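Local coordinates for aminoglycoside phosphotransferase (Alicyclobacillus acidocaldarius subsp. acidocaldarius, PDB 4PDY), which probably acts as a phosphotransferase of the aminoglycoside kinase family, moving a phosphate group from a nucleotide onto a small-molecule acceptor, at residues P228-Y233 / V240-E245; A125-T130 / A257-R262; Q159-D164 / L304-A309. All coordinates share one frame; numbering follows the deposited sequence.

Contact 1 of 3, residues P228-Y233 / V240-E245; sequences PSNCLY and VLIDFE. With HIS (histidine), chain B.
Leu232 and Val240 form the hydrogen-bonded pair of a short antiparallel hairpin, with Leu232 N to Val240 O and Val240 N to Leu232 O both at 2.9 Å. Where the strands end, Ile242 N still reaches Asn230 O (3.0 Å), and the same oxygen receives a CA-H contact from Leu241. Ile242 CG1 takes the crowded position between backbone N and carbonyl carbon (chi1 65°), against Asn230, with CD1 3.5 Å from Ser229 O. The Asn230 and Ile242 side chains cross at about a right angle. On the face of Leu232 lies the bound histidine: Leu232 CD1 sits 3.7 Å from its CA, and Ile242 CD1 is equally far from its ND1. The other face pairs Cys231 SG with Leu241 CD2 (3.9 Å) against helix 121-137. Beyond the strands, Asp243 CB packs on Asn230 OD1 at 3.5 Å, the amide and carboxylate planes standing 82° apart. The Asn230 amide is positioned by another partner, ND2 bonding to the carbonyl O of Asp225, while Asp243 makes a long, weak ion pair with Lys58. The backbone of Cys231 continues the sheet toward Ala116. Asp225, Asn230 and Asp243 fit the pattern of the kinase-like phosphotransferase active site, in which the equivalent residues of relatives serve catalysis and metal binding, here probably presented by the catalytic loop and the hairpin after it.

Contact 2 of 3, residues A125-T130 / A257-R262; sequences AQTAYT and AHLLRR
Leu259 meets Thr127 and Ala128 in a small helix-to-helix contact of the helical lobe in this kinase-like fold, joining helix 121-137 to helix 252-266. The backbones are not close: the nearest CA atoms, of Ala128 and Leu259, are 7.5 Å apart, and a single leucine spans the interval. Its CG stands anti to its own backbone N (chi1 178°), which carries the forked end across to the other helix. The tight part is at the CD2 branch, which lies against Ala128 at both the backbone and CB; the short alanine side chain lets the methyl come down onto the helix surface. The CD1 branch is the looser side, touching Thr127 through one methyl, CD1 to CG2 at 3.9 Å, with the two side chains set at a slant. Thr127 OG1 is turned to a different task, bonding to His123 O one turn earlier in its helix, which leaves CG2 to make the apolar contact. Phe118 touches both Thr127 and Leu259, and Phe281 of helix 271-284 packs on Ala128. The closest approaches are those of Leu259 CD2, 3.7 Å from Ala128 N and 3.8 Å from Ala128 CB.

Contact 3 of 3, residues Q159-D164 / L304-A309; sequences QARWRD and LPWRIA
Arg161 and Trp306 mark the nearest approach of the two helix backbones, their CA atoms 6.7 Å apart and both side chains starting out toward the opposing helix. The indole has CG anti to its backbone N (chi1 166°), and the extended arginine chain, CG to NE, crosses one of its faces at a slant. Arg161 CG stands above the middle of the indole, a CH-pi contact 3.7 Å from the centroid of the Trp306 six-membered ring. Further out, the guanidinium stacks on the ring with centres 4.5 Å apart and planes 28° from parallel, and Arg161 NE is 3.5 Å from Trp306 CZ3. Arg161 O sits above the ring plane, on the arginine's side, 3.3 Å from Trp306 CD1. At the ring edge Trp306 NE1 donates to Asp164 OD2, which lies somewhat out of the ring plane, at 2.9 Å, a bond bent to 146° that uses the anti side of the carboxylate. Asp164 OD2 is shared with His310 ND1, while OD1 bonds to His314 NE2, so three groups hold this carboxylate and would probably favour its charged form. Replacing Trp306 by a leucine would probably leave Asp164 OD2 without its indole donor and take from Arg161 the flat surface it stacks on, so that its guanidinium is less firmly placed. Phe158 makes a cation-pi contact with Arg161, and Met168 packs on the indole. The arrangement is an arginine-aromatic stack joined to an indole-carboxylate bond, linking helices 154-173 and 303-315 in the outer part of the helical lobe.

How the contacts relate
Contacts 1 and 2 lie toward the middle of the chain and share a boundary: Cys231 SG of contact 1 packs on Thr127 CG2 of contact 2 at 3.8 Å, and Leu241 lies against Thr130, so helix 121-137 backs the hairpin and meets helix 252-266 as well. Contact 3 is a surface contact, its centre about 23 Å from that of contact 2, on different helices. Chemistry follows place. Contact 1, partly buried, is knit by backbone hydrogen bonds and supplies part of the ligand pocket, contact 2 is buried and wholly apolar across its segments, and contact 3, on the outside, relies on charged and aromatic side chains.

Contact 1 of 3, residues P228-Y233 / V240-E245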
loop_
_atom_site.group_PDB
_atom_site.type_symbol
_atom_site.label_atom_id
_atom_site.label_comp_id
_atom_site.label_asym_id
_atom_site.label_seq_id
_atom_site.Cartn_x
_atom_site.Cartn_y
_atom_site.Cartn_z
ATOM N N PRO A 228 -0.783 6.926 3.119
ATOM C CA PRO A 228 -0.352 8.337 3.095
ATOM C C PRO A 228 0.940 8.615 3.836
ATOM O O PRO A 228 1.754 9.391 3.353
ATOM C CB PRO A 228 -1.513 9.059 3.756
ATOM C CG PRO A 228 -2.686 8.242 3.312
ATOM C CD PRO A 228 -2.214 6.812 3.420
ATOM N N SER A 229 1.131 7.980 4.982
ATOM C CA SER A 229 2.337 8.244 5.748
ATOM C C SER A 229 3.630 7.780 5.083
ATOM O O SER A 229 4.697 8.197 5.523
ATOM C CB SER A 229 2.235 7.666 7.159
ATOM O OG SER A 229 1.982 6.284 7.149
ATOM N N ASN A 230 3.553 6.920 4.045
ATOM C CA ASN A 230 4.736 6.525 3.292
ATOM C C ASN A 230 4.900 7.252 1.956
ATOM O O ASN A 230 5.874 7.009 1.249
ATOM C CB ASN A 230 4.699 5.018 3.018
ATOM C CG ASN A 230 4.893 4.194 4.258
ATOM O OD1 ASN A 230 5.450 4.661 5.270
ATOM N ND2 ASN A 230 4.456 2.930 4.200
ATOM N N CYS A 231 3.947 8.137 1.640
ATOM C CA CYS A 231 3.893 8.824 0.354
ATOM C C CYS A 231 3.922 10.320 0.644
ATOM O O CYS A 231 2.895 10.937 0.826
ATOM C CB CYS A 231 2.611 8.436 -0.406
ATOM S SG CYS A 231 2.471 6.675 -0.769
ATOM N N LEU A 232 5.116 10.880 0.713
ATOM C CA LEU A 232 5.249 12.255 1.189
ATOM C C LEU A 232 5.166 13.233 0.017
ATOM O O LEU A 232 5.997 13.193 -0.891
ATOM C CB LEU A 232 6.585 12.388 1.888
ATOM C CG LEU A 232 6.732 11.501 3.121
ATOM C CD1 LEU A 232 8.092 11.718 3.741
ATOM C CD2 LEU A 232 5.630 11.761 4.134
ATOM N N TYR A 233 4.147 14.086 0.040
ATOM C CA TYR A 233 3.963 15.125 -0.967
ATOM C C TYR A 233 4.776 16.346 -0.512
ATOM O O TYR A 233 4.563 16.896 0.586
ATOM C CB TYR A 233 2.492 15.485 -1.107
ATOM C CG TYR A 233 2.199 16.372 -2.280
ATOM C CD1 TYR A 233 1.935 15.822 -3.530
ATOM C CD2 TYR A 233 2.192 17.748 -2.157
ATOM C CE1 TYR A 233 1.682 16.615 -4.629
ATOM C CE2 TYR A 233 1.956 18.560 -3.234
ATOM C CZ TYR A 233 1.682 17.995 -4.479
ATOM O OH TYR A 233 1.437 18.806 -5.556
ATOM N N VAL A 240 7.604 11.527 -2.562
ATOM C CA VAL A 240 8.773 10.769 -2.201
ATOM C C VAL A 240 8.323 9.618 -1.325
ATOM O O VAL A 240 7.613 9.807 -0.342
ATOM C CB VAL A 240 9.809 11.671 -1.475
ATOM C CG1 VAL A 240 10.964 10.843 -0.962
ATOM C CG2 VAL A 240 10.307 12.761 -2.410
ATOM N N LEU A 241 8.718 8.414 -1.725
ATOM C CA LEU A 241 8.371 7.240 -0.961
ATOM C C LEU A 241 9.342 6.993 0.174
ATOM O O LEU A 241 10.543 7.188 0.042
ATOM C CB LEU A 241 8.351 5.998 -1.849
ATOM C CG LEU A 241 7.271 5.977 -2.919
ATOM C CD1 LEU A 241 7.561 4.853 -3.904
ATOM C CD2 LEU A 241 5.882 5.804 -2.335
ATOM N N ILE A 242 8.794 6.520 1.278
ATOM C CA ILE A 242 9.589 5.971 2.365
ATOM C C ILE A 242 9.054 4.568 2.723
ATOM O O ILE A 242 7.960 4.180 2.288
ATOM C CB ILE A 242 9.637 6.892 3.585
ATOM C CG1 ILE A 242 8.247 7.007 4.166
ATOM C CG2 ILE A 242 10.182 8.273 3.182
ATOM C CD1 ILE A 242 8.216 7.735 5.487
ATOM N N ASP A 243 9.827 3.847 3.513
ATOM C CA ASP A 243 9.466 2.498 3.984
ATOM C C ASP A 243 9.286 1.471 2.868
ATOM O O ASP A 243 8.158 1.182 2.495
ATOM C CB ASP A 243 8.221 2.521 4.870
ATOM C CG ASP A 243 8.027 1.226 5.635
ATOM O OD1 ASP A 243 8.832 0.293 5.451
ATOM O OD2 ASP A 243 7.048 1.151 6.405
ATOM N N PHE A 244 10.421 0.987 2.381
ATOM C CA PHE A 244 10.464 -0.002 1.307
ATOM C C PHE A 244 10.536 -1.420 1.861
ATOM O O PHE A 244 10.911 -2.325 1.141
ATOM C CB PHE A 244 11.656 0.302 0.381
ATOM C CG PHE A 244 11.420 1.471 -0.538
ATOM C CD1 PHE A 244 11.647 2.793 -0.119
ATOM C CD2 PHE A 244 10.911 1.254 -1.815
ATOM C CE1 PHE A 244 11.408 3.845 -0.991
ATOM C CE2 PHE A 244 10.666 2.312 -2.673
ATOM C CZ PHE A 244 10.915 3.593 -2.263
ATOM N N GLU A 245 10.138 -1.638 3.104
ATOM C CA GLU A 245 10.314 -2.941 3.756
ATOM C C GLU A 245 9.429 -4.037 3.156
ATOM O O GLU A 245 9.760 -5.203 3.280
ATOM C CB GLU A 245 10.073 -2.813 5.259
ATOM C CG GLU A 245 11.079 -1.910 5.933
ATOM C CD GLU A 245 10.837 -1.722 7.410
ATOM O OE1 GLU A 245 10.137 -2.531 8.033
ATOM O OE2 GLU A 245 11.352 -0.713 7.948
HETATM N N HIS B . 8.371 14.636 6.539
HETATM C CA HIS B . 7.561 13.488 6.935
HETATM C C HIS B . 6.280 13.985 7.597
HETATM O O HIS B . 6.168 14.071 8.767
HETATM C CB HIS B . 8.313 12.574 7.911
HETATM C CG HIS B . 9.480 11.840 7.315
HETATM N ND1 HIS B . 9.691 10.495 7.535
HETATM C CD2 HIS B . 10.508 12.258 6.537
HETATM C CE1 HIS B . 10.792 10.114 6.911
HETATM N NE2 HIS B . 11.304 11.162 6.291
HETATM O OXT HIS B . 5.308 14.314 6.907
#

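Contact 2 of 3, residues A125-T130 / A257-R262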
loop_
_atom_site.group_PDB
_atom_site.type_symbol
_atom_site.label_atom_id
_atom_site.label_comp_id
_atom_site.label_asym_id
_atom_site.label_seq_id
_atom_site.Cartn_x
_atom_site.Cartn_y
_atom_site.Cartn_z
ATOM N N ALA A 125 -2.055 11.826 -8.364
ATOM C CA ALA A 125 -1.290 11.880 -9.603
ATOM C C ALA A 125 0.193 11.655 -9.315
ATOM O O ALA A 125 0.884 10.895 -9.976
ATOM C CB ALA A 125 -1.474 13.244 -10.276
ATOM N N GLN A 126 0.708 12.422 -8.350
ATOM C CA GLN A 126 2.130 12.359 -8.047
ATOM C C GLN A 126 2.550 11.049 -7.367
ATOM O O GLN A 126 3.662 10.586 -7.593
ATOM C CB GLN A 126 2.602 13.607 -7.266
ATOM C CG GLN A 126 2.571 14.864 -8.137
ATOM C CD GLN A 126 3.397 14.702 -9.407
ATOM O OE1 GLN A 126 4.539 14.251 -9.367
ATOM N NE2 GLN A 126 2.790 15.011 -10.549
ATOM N N THR A 127 1.676 10.513 -6.519
ATOM C CA THR A 127 1.921 9.182 -5.942
ATOM C C THR A 127 2.000 8.103 -7.041
ATOM O O THR A 127 2.926 7.332 -7.054
ATOM C CB THR A 127 0.855 8.839 -4.884
ATOM O OG1 THR A 127 0.808 9.875 -3.889
ATOM C CG2 THR A 127 1.148 7.518 -4.204
ATOM N N ALA A 128 1.042 8.134 -7.956
ATOM C CA ALA A 128 1.024 7.208 -9.077
ATOM C C ALA A 128 2.289 7.358 -9.923
ATOM O O ALA A 128 2.915 6.389 -10.311
ATOM C CB ALA A 128 -0.213 7.447 -9.913
ATOM N N TYR A 129 2.668 8.590 -10.237
ATOM C CA TYR A 129 3.849 8.840 -11.038
ATOM C C TYR A 129 5.068 8.207 -10.391
ATOM O O TYR A 129 5.885 7.529 -11.031
ATOM C CB TYR A 129 4.012 10.360 -11.236
ATOM C CG TYR A 129 5.035 10.798 -12.251
ATOM C CD1 TYR A 129 5.012 10.308 -13.551
ATOM C CD2 TYR A 129 5.969 11.782 -11.932
ATOM C CE1 TYR A 129 5.941 10.746 -14.487
ATOM C CE2 TYR A 129 6.885 12.216 -12.857
ATOM C CZ TYR A 129 6.874 11.699 -14.131
ATOM O OH TYR A 129 7.787 12.126 -15.057
ATOM N N THR A 130 5.231 8.489 -9.103
ATOM C CA THR A 130 6.363 7.971 -8.365
ATOM C C THR A 130 6.370 6.426 -8.331
ATOM O O THR A 130 7.427 5.808 -8.529
ATOM C CB THR A 130 6.368 8.579 -6.946
ATOM O OG1 THR A 130 6.743 9.959 -7.057
ATOM C CG2 THR A 130 7.284 7.834 -6.017
ATOM N N ALA A 257 -3.761 -0.751 -8.190
ATOM C CA ALA A 257 -5.048 -1.066 -7.587
ATOM C C ALA A 257 -5.109 -0.632 -6.124
ATOM O O ALA A 257 -6.157 -0.227 -5.659
ATOM C CB ALA A 257 -5.367 -2.560 -7.727
ATOM N N HIS A 258 -4.027 -0.826 -5.388
ATOM C CA HIS A 258 -4.027 -0.415 -3.970
ATOM C C HIS A 258 -4.152 1.109 -3.792
ATOM O O HIS A 258 -4.968 1.551 -2.990
ATOM C CB HIS A 258 -2.807 -0.985 -3.233
ATOM C CG HIS A 258 -2.760 -2.490 -3.226
ATOM N ND1 HIS A 258 -1.582 -3.190 -3.146
ATOM C CD2 HIS A 258 -3.741 -3.415 -3.345
ATOM C CE1 HIS A 258 -1.835 -4.489 -3.170
ATOM N NE2 HIS A 258 -3.143 -4.651 -3.270
ATOM N N LEU A 259 -3.436 1.865 -4.604
ATOM C CA LEU A 259 -3.606 3.312 -4.620
ATOM C C LEU A 259 -5.032 3.684 -4.993
ATOM O O LEU A 259 -5.668 4.526 -4.346
ATOM C CB LEU A 259 -2.626 3.952 -5.587
ATOM C CG LEU A 259 -2.759 5.479 -5.714
ATOM C CD1 LEU A 259 -2.559 6.217 -4.386
ATOM C CD2 LEU A 259 -1.775 5.983 -6.732
ATOM N N LEU A 260 -5.558 3.049 -6.048
ATOM C CA LEU A 260 -6.895 3.381 -6.476
ATOM C C LEU A 260 -7.937 3.071 -5.408
ATOM O O LEU A 260 -8.869 3.835 -5.196
ATOM C CB LEU A 260 -7.229 2.643 -7.784
ATOM C CG LEU A 260 -6.562 3.184 -9.045
ATOM C CD1 LEU A 260 -6.569 2.173 -10.183
ATOM C CD2 LEU A 260 -7.253 4.455 -9.531
ATOM N N ARG A 261 -7.840 1.908 -4.775
ATOM C CA ARG A 261 -8.876 1.540 -3.839
ATOM C C ARG A 261 -8.901 2.531 -2.669
ATOM O O ARG A 261 -9.949 2.976 -2.240
ATOM C CB ARG A 261 -8.747 0.091 -3.342
ATOM C CG ARG A 261 -10.072 -0.367 -2.770
ATOM C CD ARG A 261 -10.027 -1.608 -1.908
ATOM N NE ARG A 261 -9.446 -2.807 -2.495
ATOM C CZ ARG A 261 -10.030 -3.678 -3.341
ATOM N NH1 ARG A 261 -11.267 -3.519 -3.798
ATOM N NH2 ARG A 261 -9.346 -4.752 -3.699
ATOM N N ARG A 262 -7.732 2.823 -2.157
ATOM C CA ARG A 262 -7.652 3.753 -1.020
ATOM C C ARG A 262 -8.156 5.140 -1.392
ATOM O O ARG A 262 -8.906 5.774 -0.628
ATOM C CB ARG A 262 -6.212 3.814 -0.514
ATOM C CG ARG A 262 -5.807 2.547 0.234
ATOM C CD ARG A 262 -4.420 2.602 0.864
ATOM N NE ARG A 262 -4.124 1.343 1.568
ATOM C CZ ARG A 262 -3.220 0.424 1.199
ATOM N NH1 ARG A 262 -2.434 0.581 0.130
ATOM N NH2 ARG A 262 -3.081 -0.676 1.935
#

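Contact 3 of 3, residues Q159-D164 / L304-A309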
loop_
_atom_site.group_PDB
_atom_site.type_symbol
_atom_site.label_atom_id
_atom_site.label_comp_id
_atom_site.label_asym_id
_atom_site.label_seq_id
_atom_site.Cartn_x
_atom_site.Cartn_y
_atom_site.Cartn_z
ATOM N N GLN A 159 -9.970 -15.831 -3.696
ATOM C CA GLN A 159 -10.866 -16.972 -3.562
ATOM C C GLN A 159 -11.115 -17.307 -2.087
ATOM O O GLN A 159 -12.242 -17.569 -1.676
ATOM C CB GLN A 159 -10.309 -18.181 -4.290
ATOM C CG GLN A 159 -11.200 -19.391 -4.177
ATOM C CD GLN A 159 -10.707 -20.499 -5.055
ATOM O OE1 GLN A 159 -9.605 -21.015 -4.867
ATOM N NE2 GLN A 159 -11.500 -20.835 -6.048
ATOM N N ALA A 160 -10.049 -17.279 -1.291
ATOM C CA ALA A 160 -10.160 -17.570 0.127
ATOM C C ALA A 160 -11.007 -16.516 0.841
ATOM O O ALA A 160 -11.848 -16.839 1.682
ATOM C CB ALA A 160 -8.772 -17.652 0.750
ATOM N N ARG A 161 -10.806 -15.259 0.458
ATOM C CA ARG A 161 -11.590 -14.154 1.039
ATOM C C ARG A 161 -13.078 -14.278 0.705
ATOM O O ARG A 161 -13.940 -14.043 1.549
ATOM C CB ARG A 161 -11.048 -12.790 0.598
ATOM C CG ARG A 161 -9.667 -12.525 1.177
ATOM C CD ARG A 161 -9.024 -11.311 0.545
ATOM N NE ARG A 161 -7.796 -10.950 1.260
ATOM C CZ ARG A 161 -6.953 -10.016 0.843
ATOM N NH1 ARG A 161 -7.187 -9.359 -0.289
ATOM N NH2 ARG A 161 -5.871 -9.730 1.560
ATOM N N TRP A 162 -13.373 -14.707 -0.528
ATOM C CA TRP A 162 -14.762 -14.901 -0.910
ATOM C C TRP A 162 -15.402 -16.027 -0.063
ATOM O O TRP A 162 -16.511 -15.895 0.454
ATOM C CB TRP A 162 -14.881 -15.238 -2.411
ATOM C CG TRP A 162 -16.214 -15.860 -2.770
ATOM C CD1 TRP A 162 -16.419 -17.068 -3.380
ATOM C CD2 TRP A 162 -17.508 -15.341 -2.464
ATOM N NE1 TRP A 162 -17.767 -17.320 -3.487
ATOM C CE2 TRP A 162 -18.458 -16.279 -2.921
ATOM C CE3 TRP A 162 -17.956 -14.175 -1.824
ATOM C CZ2 TRP A 162 -19.834 -16.074 -2.792
ATOM C CZ3 TRP A 162 -19.324 -13.973 -1.684
ATOM C CH2 TRP A 162 -20.250 -14.924 -2.167
ATOM N N ARG A 163 -14.695 -17.143 0.055
ATOM C CA ARG A 163 -15.193 -18.259 0.842
ATOM C C ARG A 163 -15.450 -17.847 2.289
ATOM O O ARG A 163 -16.460 -18.196 2.877
ATOM C CB ARG A 163 -14.218 -19.434 0.772
ATOM C CG ARG A 163 -14.223 -20.091 -0.599
ATOM C CD ARG A 163 -13.104 -21.089 -0.774
ATOM N NE ARG A 163 -13.286 -21.833 -2.023
ATOM C CZ ARG A 163 -12.359 -22.585 -2.605
ATOM N NH1 ARG A 163 -11.145 -22.701 -2.074
ATOM N NH2 ARG A 163 -12.649 -23.211 -3.735
ATOM N N ASP A 164 -14.554 -17.023 2.826
ATOM C CA ASP A 164 -14.703 -16.487 4.184
ATOM C C ASP A 164 -15.937 -15.585 4.302
ATOM O O ASP A 164 -16.766 -15.735 5.200
ATOM C CB ASP A 164 -13.428 -15.716 4.510
ATOM C CG ASP A 164 -13.346 -15.254 5.962
ATOM O OD1 ASP A 164 -13.897 -15.894 6.868
ATOM O OD2 ASP A 164 -12.705 -14.205 6.186
ATOM N N LEU A 304 -13.317 -4.309 1.297
ATOM C CA LEU A 304 -13.568 -3.677 2.589
ATOM C C LEU A 304 -14.612 -4.448 3.415
ATOM O O LEU A 304 -14.384 -4.730 4.590
ATOM C CB LEU A 304 -13.872 -2.171 2.432
ATOM C CG LEU A 304 -14.236 -1.280 3.614
ATOM C CD1 LEU A 304 -13.733 0.141 3.384
ATOM C CD2 LEU A 304 -15.747 -1.266 3.753
ATOM N N PRO A 305 -15.768 -4.786 2.816
ATOM C CA PRO A 305 -16.690 -5.629 3.578
ATOM C C PRO A 305 -16.055 -6.930 4.082
ATOM O O PRO A 305 -16.318 -7.344 5.212
ATOM C CB PRO A 305 -17.820 -5.903 2.582
ATOM C CG PRO A 305 -17.819 -4.694 1.719
ATOM C CD PRO A 305 -16.376 -4.326 1.562
ATOM N N TRP A 306 -15.239 -7.582 3.240
ATOM C CA TRP A 306 -14.541 -8.784 3.671
ATOM C C TRP A 306 -13.682 -8.471 4.895
ATOM O O TRP A 306 -13.735 -9.156 5.891
ATOM C CB TRP A 306 -13.691 -9.424 2.536
ATOM C CG TRP A 306 -12.785 -10.386 3.155
ATOM C CD1 TRP A 306 -13.113 -11.614 3.689
ATOM C CD2 TRP A 306 -11.433 -10.134 3.542
ATOM N NE1 TRP A 306 -12.030 -12.146 4.328
ATOM C CE2 TRP A 306 -10.995 -11.246 4.283
ATOM C CE3 TRP A 306 -10.554 -9.066 3.339
ATOM C CZ2 TRP A 306 -9.712 -11.342 4.773
ATOM C CZ3 TRP A 306 -9.288 -9.166 3.840
ATOM C CH2 TRP A 306 -8.877 -10.293 4.541
ATOM N N ARG A 307 -12.872 -7.433 4.769
ATOM C CA ARG A 307 -11.876 -7.139 5.823
ATOM C C ARG A 307 -12.535 -6.794 7.174
ATOM O O ARG A 307 -12.130 -7.286 8.229
ATOM C CB ARG A 307 -10.929 -6.027 5.370
ATOM C CG ARG A 307 -9.792 -5.771 6.357
ATOM C CD ARG A 307 -8.921 -4.550 6.056
ATOM N NE ARG A 307 -9.650 -3.407 5.505
ATOM C CZ ARG A 307 -10.054 -2.324 6.177
ATOM N NH1 ARG A 307 -9.831 -2.189 7.480
ATOM N NH2 ARG A 307 -10.707 -1.365 5.530
ATOM N N ILE A 308 -13.554 -5.950 7.106
ATOM C CA ILE A 308 -14.286 -5.510 8.280
ATOM C C ILE A 308 -15.047 -6.687 8.922
ATOM O O ILE A 308 -14.994 -6.908 10.127
ATOM C CB ILE A 308 -15.289 -4.390 7.908
ATOM C CG1 ILE A 308 -14.576 -3.189 7.295
ATOM C CG2 ILE A 308 -16.142 -3.997 9.101
ATOM C CD1 ILE A 308 -15.531 -2.392 6.451
ATOM N N ALA A 309 -15.750 -7.478 8.092
ATOM C CA ALA A 309 -16.447 -8.644 8.648
ATOM C C ALA A 309 -15.456 -9.676 9.223
ATOM O O ALA A 309 -15.715 -10.285 10.264
ATOM C CB ALA A 309 -17.338 -9.286 7.592
#